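Local atomic coordinates of fructose-bisphosphatase (Pyrococcus horikoshii, PDB entry 1VDW), a protein that probably hydrolyses fructose 1,6-bisphosphate to fructose 6-phosphate and phosphate with the help of magnesium, as a homodimeric member of the inositol monophosphatase superfamily. Residues T80-P85 / D201-V206; N52-K57 / V101-F106; K8-I13 / P111-I116. All coordinates share one frame; numbering follows the deposited sequence. Where two conformers were deposited one is given.

In the fold
All three contacts set a helix against the large mixed sheet, and together they illustrate how one sheet can carry helices on both of its faces. Interaction 2 (52-57 / 101-106) and interaction 3 (8-13 / 111-116) lie on the same face, are wholly buried and rely on hydrocarbon and ring packing between neighbouring strands and the two helices of one layer. Interaction 1 (80-85 / 201-206) belongs to the other face. It is only partly buried, and beside a small apolar touch it holds two carboxylates of the predicted magnesium site and two waters lying between the segments. Backbone pairing across strands 79-84, 100-107 and 110-118 joins the three.

Interaction 1. Residues T80-P85 / D201-V206; sequences TVVVDP and DIAAGV
Val82 and Ala203 make the apolar part of this contact, and Asp84 and Asp201 the polar part, so that one strand and one helix share both packing and a predicted metal site. Both Val82 and Ala203 point toward the opposite segment. The CG1 branch of Val82 comes to 3.6 Å from Ala203 CB; it is swung anti to the backbone N (chi1 179°), and this turn brings it up against the methyl. With just one carbon beyond its backbone, Ala203 lets the helix come close, its CA lying 6.6 Å from Val82 CA.

Two residues further along the strand the chemistry changes. Asp84 OD2 and Asp201 OD1 stand 3.3 Å apart, two acceptors with no bond between them, and the carboxylate planes are turned 57° against each other. Asp201 starts away from the strand, yet its end comes back toward Asp84. Both residues are predicted ligands of the catalytic magnesium, as are Glu68 and Asp87 nearby. The other oxygen of Asp201, OD2, accepts a hydrogen bond from the backbone N of Arg198, which helps to fix the carboxylate.

Two waters lie between the segments. One molecule donates to Val82 O at 3.1 Å and accepts a weak bond from Ala204 N, an amide left without a partner in the preceding turn where the helix is kinked. A second lies 2.7 Å from Asp84 OD2 and also close to Asp201 O.

Helix 199-211 thus rests on one face of the large sheet, Ala203 and Ala204 also touching strand 100-107, while Val81 and Val83 point to the other face and meet helix 45-60.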
loop_
_atom_site.group_PDB
_atom_site.type_symbol
_atom_site.label_atom_id
_atom_site.label_comp_id
_atom_site.label_asym_id
_atom_site.label_seq_id
_atom_site.Cartn_x
_atom_site.Cartn_y
_atom_site.Cartn_z
ATOM N N THR A 80 24.594 -19.054 -5.427
ATOM C CA THR A 80 23.599 -19.140 -4.366
ATOM C C THR A 80 22.479 -18.152 -4.658
ATOM O O THR A 80 22.730 -17.003 -5.007
ATOM C CB THR A 80 24.199 -18.796 -2.989
ATOM O OG1 THR A 80 25.305 -19.663 -2.722
ATOM C CG2 THR A 80 23.156 -18.974 -1.892
ATOM N N VAL A 81 21.244 -18.614 -4.525
ATOM C CA VAL A 81 20.098 -17.756 -4.759
ATOM C C VAL A 81 19.381 -17.542 -3.425
ATOM O O VAL A 81 19.098 -18.500 -2.702
ATOM C CB VAL A 81 19.144 -18.382 -5.812
ATOM C CG1 VAL A 81 19.908 -18.655 -7.099
ATOM C CG2 VAL A 81 18.522 -19.660 -5.276
ATOM N N VAL A 82 19.129 -16.276 -3.095
ATOM C CA VAL A 82 18.451 -15.886 -1.856
ATOM C C VAL A 82 17.095 -15.371 -2.317
ATOM O O VAL A 82 17.001 -14.314 -2.947
ATOM C CB VAL A 82 19.243 -14.779 -1.133
ATOM C CG1 VAL A 82 18.527 -14.354 0.137
ATOM C CG2 VAL A 82 20.642 -15.288 -0.804
ATOM N N VAL A 83 16.045 -16.111 -1.981
ATOM C CA VAL A 83 14.722 -15.779 -2.478
ATOM C C VAL A 83 13.550 -15.734 -1.509
ATOM O O VAL A 83 13.548 -16.375 -0.458
ATOM C CB VAL A 83 14.369 -16.785 -3.613
ATOM C CG1 VAL A 83 14.375 -18.201 -3.067
ATOM C CG2 VAL A 83 13.019 -16.458 -4.220
ATOM N N ASP A 84 12.559 -14.933 -1.889
ATOM C CA ASP A 84 11.301 -14.824 -1.168
ATOM C C ASP A 84 10.294 -15.098 -2.284
ATOM O O ASP A 84 10.021 -14.231 -3.114
ATOM C CB ASP A 84 11.077 -13.421 -0.600
ATOM C CG ASP A 84 9.820 -13.342 0.253
ATOM O OD1 ASP A 84 9.044 -14.323 0.247
ATOM O OD2 ASP A 84 9.601 -12.309 0.928
ATOM N N PRO A 85 9.748 -16.322 -2.336
ATOM C CA PRO A 85 8.775 -16.729 -3.357
ATOM C C PRO A 85 7.552 -15.824 -3.456
ATOM O O PRO A 85 6.989 -15.630 -4.534
ATOM C CB PRO A 85 8.405 -18.149 -2.931
ATOM C CG PRO A 85 9.646 -18.633 -2.251
ATOM C CD PRO A 85 10.048 -17.440 -1.423
ATOM N N ASP A 201 14.180 -11.690 2.826
ATOM C CA ASP A 201 13.195 -10.645 2.555
ATOM C C ASP A 201 13.790 -9.447 1.833
ATOM O O ASP A 201 13.147 -8.837 0.977
ATOM C CB ASP A 201 12.589 -10.102 3.855
ATOM C CG ASP A 201 11.755 -11.118 4.595
ATOM O OD1 ASP A 201 10.968 -11.837 3.948
ATOM O OD2 ASP A 201 11.870 -11.172 5.841
ATOM N N ILE A 202 15.028 -9.117 2.178
ATOM C CA ILE A 202 15.664 -7.924 1.645
ATOM C C ILE A 202 16.778 -8.047 0.622
ATOM O O ILE A 202 17.179 -7.046 0.041
ATOM C CB ILE A 202 16.230 -7.071 2.800
ATOM C CG1 ILE A 202 17.344 -7.845 3.514
ATOM C CG2 ILE A 202 15.122 -6.729 3.790
ATOM C CD1 ILE A 202 18.119 -7.022 4.523
ATOM N N ALA A 203 17.279 -9.253 0.393
ATOM C CA ALA A 203 18.397 -9.422 -0.522
ATOM C C ALA A 203 18.268 -8.724 -1.872
ATOM O O ALA A 203 19.105 -7.901 -2.232
ATOM C CB ALA A 203 18.684 -10.906 -0.721
ATOM N N ALA A 204 17.220 -9.042 -2.620
ATOM C CA ALA A 204 17.049 -8.432 -3.932
ATOM C C ALA A 204 16.837 -6.924 -3.843
ATOM O O ALA A 204 17.401 -6.161 -4.623
ATOM C CB ALA A 204 15.883 -9.085 -4.668
ATOM N N GLY A 205 16.015 -6.500 -2.891
ATOM C CA GLY A 205 15.743 -5.084 -2.729
ATOM C C GLY A 205 16.997 -4.292 -2.429
ATOM O O GLY A 205 17.163 -3.178 -2.916
ATOM N N VAL A 206 17.886 -4.868 -1.627
ATOM C CA VAL A 206 19.127 -4.187 -1.283
ATOM C C VAL A 206 20.031 -4.071 -2.509
ATOM O O VAL A 206 20.609 -3.015 -2.766
ATOM C CB VAL A 206 19.869 -4.926 -0.149
ATOM C CG1 VAL A 206 21.276 -4.364 0.018
ATOM C CG2 VAL A 206 19.097 -4.771 1.152
HETATM O O HOH W 1 15.379 -11.844 -1.886
HETATM O O HOH W 2 10.921 -10.108 0.004
#

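Interaction 2. Residues N52-K57 / V101-F106; sequences NIIISK and VSVAIF
Ile54 meets Val101 and Val103 with a single atom, its terminal CD1, which is shared between two valines on the same face of the strand. The two approaches differ in direction. Toward Val101 the isoleucine reaches tip to tip, CD1 facing CG1 at 3.8 Å. Against Val103 the side chains instead slide past one another in opposite senses, and here CD1 meets the CG2 branch at 3.6 Å. The valines therefore present different methyls, although their first torsions are almost the same: CG1 of each is anti to the backbone N, and CG2 is anti to the carbonyl carbon.

The extended shape of Ile54 explains how it spans the gap. Its CG1 is anti to the backbone N (chi1 -167°) and CD1 carries on in line (chi2 169°), so the chain runs nearly straight out from the helix. Such reach is needed, for even the nearest CA atoms, those of Ile54 and Val101, are 9.2 Å apart. The interface is correspondingly small, burying 83 Å² in all, and depends on contact among methyl groups.

Within the helix, Ser56 OG turns back one turn to donate to Asn52 O at 2.6 Å, in the carbonyl plane, alongside a weak backbone bond to the same oxygen.

Other side chains close in on the methyls: Ile54 also lies on Val83 and Pro85, Val101 touches Phe17 of helix 3-20, and Val103 packs on Val83 and Phe115. Alternate residues of strand 100-107 thus face helices 3-20 and 45-60, a helix-on-sheet layer consistent with the layered alpha-beta architecture of the inositol monophosphatase superfamily.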
loop_
_atom_site.group_PDB
_atom_site.type_symbol
_atom_site.label_atom_id
_atom_site.label_comp_id
_atom_site.label_asym_id
_atom_site.label_seq_id
_atom_site.Cartn_x
_atom_site.Cartn_y
_atom_site.Cartn_z
ATOM N N ASN A 52 6.721 -23.906 -4.284
ATOM C CA ASN A 52 6.909 -25.049 -5.174
ATOM C C ASN A 52 7.473 -24.683 -6.535
ATOM O O ASN A 52 8.433 -25.296 -7.000
ATOM C CB ASN A 52 5.590 -25.801 -5.392
ATOM C CG ASN A 52 5.168 -26.609 -4.186
ATOM O OD1 ASN A 52 5.975 -26.910 -3.314
ATOM N ND2 ASN A 52 3.893 -26.981 -4.143
ATOM N N ILE A 53 6.874 -23.688 -7.176
ATOM C CA ILE A 53 7.308 -23.283 -8.506
ATOM C C ILE A 53 8.687 -22.640 -8.582
ATOM O O ILE A 53 9.452 -22.921 -9.506
ATOM C CB ILE A 53 6.280 -22.327 -9.161
ATOM C CG1 ILE A 53 6.097 -21.077 -8.298
ATOM C CG2 ILE A 53 4.952 -23.046 -9.348
ATOM C CD1 ILE A 53 5.122 -20.071 -8.879
ATOM N N ILE A 54 9.022 -21.797 -7.613
ATOM C CA ILE A 54 10.307 -21.115 -7.644
ATOM C C ILE A 54 11.475 -21.896 -7.041
ATOM O O ILE A 54 12.564 -21.919 -7.614
ATOM C CB ILE A 54 10.202 -19.734 -6.957
ATOM C CG1 ILE A 54 11.449 -18.903 -7.265
ATOM C CG2 ILE A 54 10.030 -19.907 -5.456
ATOM C CD1 ILE A 54 11.328 -17.451 -6.862
ATOM N N ILE A 55 11.260 -22.536 -5.899
ATOM C CA ILE A 55 12.335 -23.293 -5.269
ATOM C C ILE A 55 12.782 -24.455 -6.148
ATOM O O ILE A 55 13.980 -24.695 -6.311
ATOM C CB ILE A 55 11.906 -23.834 -3.890
ATOM C CG1 ILE A 55 11.577 -22.665 -2.957
ATOM C CG2 ILE A 55 13.013 -24.696 -3.300
ATOM C CD1 ILE A 55 12.716 -21.674 -2.779
ATOM N N SER A 56 11.820 -25.170 -6.721
ATOM C CA SER A 56 12.135 -26.301 -7.585
ATOM C C SER A 56 12.962 -25.822 -8.773
ATOM O O SER A 56 13.910 -26.485 -9.195
ATOM C CB SER A 56 10.849 -26.961 -8.086
ATOM O OG SER A 56 10.088 -26.064 -8.874
ATOM N N LYS A 57 12.599 -24.661 -9.301
ATOM C CA LYS A 57 13.291 -24.072 -10.442
ATOM C C LYS A 57 14.793 -23.958 -10.194
ATOM O O LYS A 57 15.604 -24.428 -10.992
ATOM C CB LYS A 57 12.709 -22.685 -10.730
ATOM C CG LYS A 57 13.296 -21.981 -11.940
ATOM C CD LYS A 57 12.850 -22.629 -13.242
ATOM C CE LYS A 57 13.243 -21.774 -14.439
ATOM N NZ LYS A 57 12.792 -22.364 -15.731
ATOM N N VAL A 101 7.682 -11.073 -6.027
ATOM C CA VAL A 101 8.619 -12.189 -6.020
ATOM C C VAL A 101 9.980 -11.498 -5.919
ATOM O O VAL A 101 10.242 -10.533 -6.644
ATOM C CB VAL A 101 8.572 -12.991 -7.327
ATOM C CG1 VAL A 101 9.653 -14.067 -7.314
ATOM C CG2 VAL A 101 7.205 -13.624 -7.493
ATOM N N SER A 102 10.837 -11.987 -5.028
ATOM C CA SER A 102 12.158 -11.389 -4.811
ATOM C C SER A 102 13.260 -12.437 -4.954
ATOM O O SER A 102 13.251 -13.444 -4.246
ATOM C CB SER A 102 12.200 -10.775 -3.405
ATOM O OG SER A 102 13.483 -10.271 -3.082
ATOM N N VAL A 103 14.205 -12.197 -5.861
ATOM C CA VAL A 103 15.298 -13.139 -6.097
ATOM C C VAL A 103 16.640 -12.433 -6.245
ATOM O O VAL A 103 16.777 -11.517 -7.052
ATOM C CB VAL A 103 15.059 -13.959 -7.393
ATOM C CG1 VAL A 103 16.285 -14.804 -7.717
ATOM C CG2 VAL A 103 13.843 -14.847 -7.238
ATOM N N ALA A 104 17.629 -12.863 -5.462
ATOM C CA ALA A 104 18.978 -12.308 -5.540
ATOM C C ALA A 104 19.926 -13.467 -5.856
ATOM O O ALA A 104 19.880 -14.512 -5.204
ATOM C CB ALA A 104 19.363 -11.653 -4.225
ATOM N N ILE A 105 20.766 -13.271 -6.868
ATOM C CA ILE A 105 21.718 -14.288 -7.315
ATOM C C ILE A 105 23.139 -13.900 -6.951
ATOM O O ILE A 105 23.599 -12.804 -7.277
ATOM C CB ILE A 105 21.672 -14.463 -8.841
ATOM C CG1 ILE A 105 20.227 -14.629 -9.310
ATOM C CG2 ILE A 105 22.520 -15.660 -9.251
ATOM C CD1 ILE A 105 19.561 -15.883 -8.840
ATOM N N PHE A 106 23.847 -14.816 -6.305
ATOM C CA PHE A 106 25.217 -14.547 -5.889
ATOM C C PHE A 106 26.224 -15.484 -6.521
ATOM O O PHE A 106 26.027 -16.701 -6.536
ATOM C CB PHE A 106 25.325 -14.664 -4.369
ATOM C CG PHE A 106 24.568 -13.604 -3.629
ATOM C CD1 PHE A 106 25.207 -12.442 -3.214
ATOM C CD2 PHE A 106 23.204 -13.749 -3.372
ATOM C CE1 PHE A 106 24.507 -11.443 -2.556
ATOM C CE2 PHE A 106 22.495 -12.749 -2.713
ATOM C CZ PHE A 106 23.147 -11.596 -2.303
#

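Interaction 3. Residues K8-I13 / P111-I116; sequences KIAIDI and PIYAFI
The ring of Phe115 carries Ala10 CB over one face and Ile13 CD1 at its edge. The methyl of Ala10 sits 3.8 Å from the ring centroid, 20° off the normal and displaced toward the rim, a CH-pi contact. Ile13 CD1 approaches in the plane of the ring, 3.8 Å from CZ, the two side chains crossing at a slant. Phe115 CG lies between the backbone N and the carbonyl carbon (chi1 80°), which turns the ring up to the helix. Tyr113, on the same side of the strand, extends until its OH is 3.6 Å from Ala10 CB; that hydroxyl hydrogen-bonds Glu126. Replacing Phe115 with an alanine would probably leave Ala10 and Ile13 without their shared ring and open a gap between helix and strand.

Within the helix, Lys8 NZ makes a salt bridge to Asp12 OD2, on its syn lone pair, and Lys57 of helix 45-60 makes a second to the same oxygen. The axes of segments 8-13 and 111-116 run in nearly the same direction, 21° apart. Helix 3-20 thus packs over strand 110-118, where Ile112 and Tyr113, both facing Ile105, form a classic beta bulge.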
loop_
_atom_site.group_PDB
_atom_site.type_symbol
_atom_site.label_atom_id
_atom_site.label_comp_id
_atom_site.label_asym_id
_atom_site.label_seq_id
_atom_site.Cartn_x
_atom_site.Cartn_y
_atom_site.Cartn_z
ATOM N N LYS A 8 16.757 -14.756 -18.239
ATOM C CA LYS A 8 15.836 -15.665 -18.922
ATOM C C LYS A 8 15.049 -16.431 -17.858
ATOM O O LYS A 8 13.848 -16.671 -17.994
ATOM C CB LYS A 8 16.623 -16.639 -19.813
ATOM C CG LYS A 8 15.781 -17.630 -20.622
ATOM C CD LYS A 8 15.467 -18.907 -19.851
ATOM C CE LYS A 8 14.726 -19.913 -20.730
ATOM N NZ LYS A 8 14.412 -21.177 -20.005
ATOM N N ILE A 9 15.736 -16.808 -16.787
ATOM C CA ILE A 9 15.093 -17.526 -15.697
ATOM C C ILE A 9 14.038 -16.641 -15.028
ATOM O O ILE A 9 12.974 -17.121 -14.634
ATOM C CB ILE A 9 16.141 -17.987 -14.661
ATOM C CG1 ILE A 9 17.082 -19.002 -15.318
ATOM C CG2 ILE A 9 15.453 -18.592 -13.444
ATOM C CD1 ILE A 9 18.169 -19.519 -14.416
ATOM N N ALA A 10 14.330 -15.349 -14.911
ATOM C CA ALA A 10 13.385 -14.419 -14.299
ATOM C C ALA A 10 12.076 -14.435 -15.086
ATOM O O ALA A 10 10.987 -14.429 -14.507
ATOM C CB ALA A 10 13.969 -13.014 -14.277
ATOM N N ILE A 11 12.184 -14.460 -16.412
ATOM C CA ILE A 11 10.993 -14.487 -17.249
ATOM C C ILE A 11 10.222 -15.795 -17.068
ATOM O O ILE A 11 8.994 -15.787 -17.030
ATOM C CB ILE A 11 11.343 -14.297 -18.736
ATOM C CG1 ILE A 11 12.052 -12.956 -18.928
ATOM C CG2 ILE A 11 10.077 -14.369 -19.583
ATOM C CD1 ILE A 11 11.274 -11.766 -18.424
ATOM N N ASP A 12 10.927 -16.919 -16.964
ATOM C CA ASP A 12 10.239 -18.191 -16.751
ATOM C C ASP A 12 9.429 -18.073 -15.462
ATOM O O ASP A 12 8.299 -18.550 -15.377
ATOM C CB ASP A 12 11.226 -19.357 -16.599
ATOM C CG ASP A 12 12.000 -19.654 -17.871
ATOM O OD1 ASP A 12 11.504 -19.344 -18.974
ATOM O OD2 ASP A 12 13.107 -20.224 -17.758
ATOM N N ILE A 13 10.022 -17.436 -14.456
ATOM C CA ILE A 13 9.359 -17.256 -13.173
ATOM C C ILE A 13 8.138 -16.343 -13.284
ATOM O O ILE A 13 7.092 -16.636 -12.705
ATOM C CB ILE A 13 10.357 -16.719 -12.125
ATOM C CG1 ILE A 13 11.377 -17.817 -11.803
ATOM C CG2 ILE A 13 9.619 -16.269 -10.868
ATOM C CD1 ILE A 13 12.532 -17.368 -10.942
ATOM N N PRO A 111 27.123 -10.587 -5.280
ATOM C CA PRO A 111 25.842 -10.428 -5.973
ATOM C C PRO A 111 26.046 -10.015 -7.432
ATOM O O PRO A 111 26.740 -9.038 -7.728
ATOM C CB PRO A 111 25.123 -9.367 -5.145
ATOM C CG PRO A 111 26.240 -8.558 -4.565
ATOM C CD PRO A 111 27.406 -9.467 -4.369
ATOM N N ILE A 112 25.468 -10.785 -8.349
ATOM C CA ILE A 112 25.617 -10.495 -9.771
ATOM C C ILE A 112 24.315 -10.133 -10.470
ATOM O O ILE A 112 24.335 -9.575 -11.563
ATOM C CB ILE A 112 26.263 -11.684 -10.520
ATOM C CG1 ILE A 112 25.438 -12.955 -10.299
ATOM C CG2 ILE A 112 27.695 -11.884 -10.032
ATOM C CD1 ILE A 112 25.859 -14.120 -11.171
ATOM N N TYR A 113 23.186 -10.434 -9.836
ATOM C CA TYR A 113 21.891 -10.136 -10.432
ATOM C C TYR A 113 20.787 -10.311 -9.408
ATOM O O TYR A 113 20.857 -11.179 -8.544
ATOM C CB TYR A 113 21.631 -11.080 -11.607
ATOM C CG TYR A 113 20.277 -10.917 -12.258
ATOM C CD1 TYR A 113 19.981 -9.791 -13.020
ATOM C CD2 TYR A 113 19.298 -11.895 -12.119
ATOM C CE1 TYR A 113 18.737 -9.647 -13.633
ATOM C CE2 TYR A 113 18.056 -11.763 -12.724
ATOM C CZ TYR A 113 17.783 -10.639 -13.479
ATOM O OH TYR A 113 16.553 -10.517 -14.082
ATOM N N ALA A 114 19.765 -9.474 -9.517
ATOM C CA ALA A 114 18.617 -9.566 -8.637
ATOM C C ALA A 114 17.411 -9.013 -9.365
ATOM O O ALA A 114 17.535 -8.139 -10.230
ATOM C CB ALA A 114 18.855 -8.774 -7.359
ATOM N N PHE A 115 16.240 -9.545 -9.045
ATOM C CA PHE A 115 15.025 -9.029 -9.646
ATOM C C PHE A 115 13.893 -9.107 -8.648
ATOM O O PHE A 115 13.902 -9.916 -7.715
ATOM C CB PHE A 115 14.657 -9.779 -10.948
ATOM C CG PHE A 115 13.978 -11.113 -10.744
ATOM C CD1 PHE A 115 12.604 -11.190 -10.522
ATOM C CD2 PHE A 115 14.706 -12.294 -10.825
ATOM C CE1 PHE A 115 11.968 -12.427 -10.391
ATOM C CE2 PHE A 115 14.076 -13.531 -10.696
ATOM C CZ PHE A 115 12.707 -13.596 -10.480
ATOM N N ILE A 116 12.948 -8.200 -8.832
ATOM C CA ILE A 116 11.743 -8.149 -8.027
ATOM C C ILE A 116 10.621 -7.996 -9.041
ATOM O O ILE A 116 10.646 -7.089 -9.876
ATOM C CB ILE A 116 11.737 -6.940 -7.059
ATOM C CG1 ILE A 116 12.754 -7.178 -5.939
ATOM C CG2 ILE A 116 10.332 -6.736 -6.465
ATOM C CD1 ILE A 116 13.009 -5.961 -5.063
#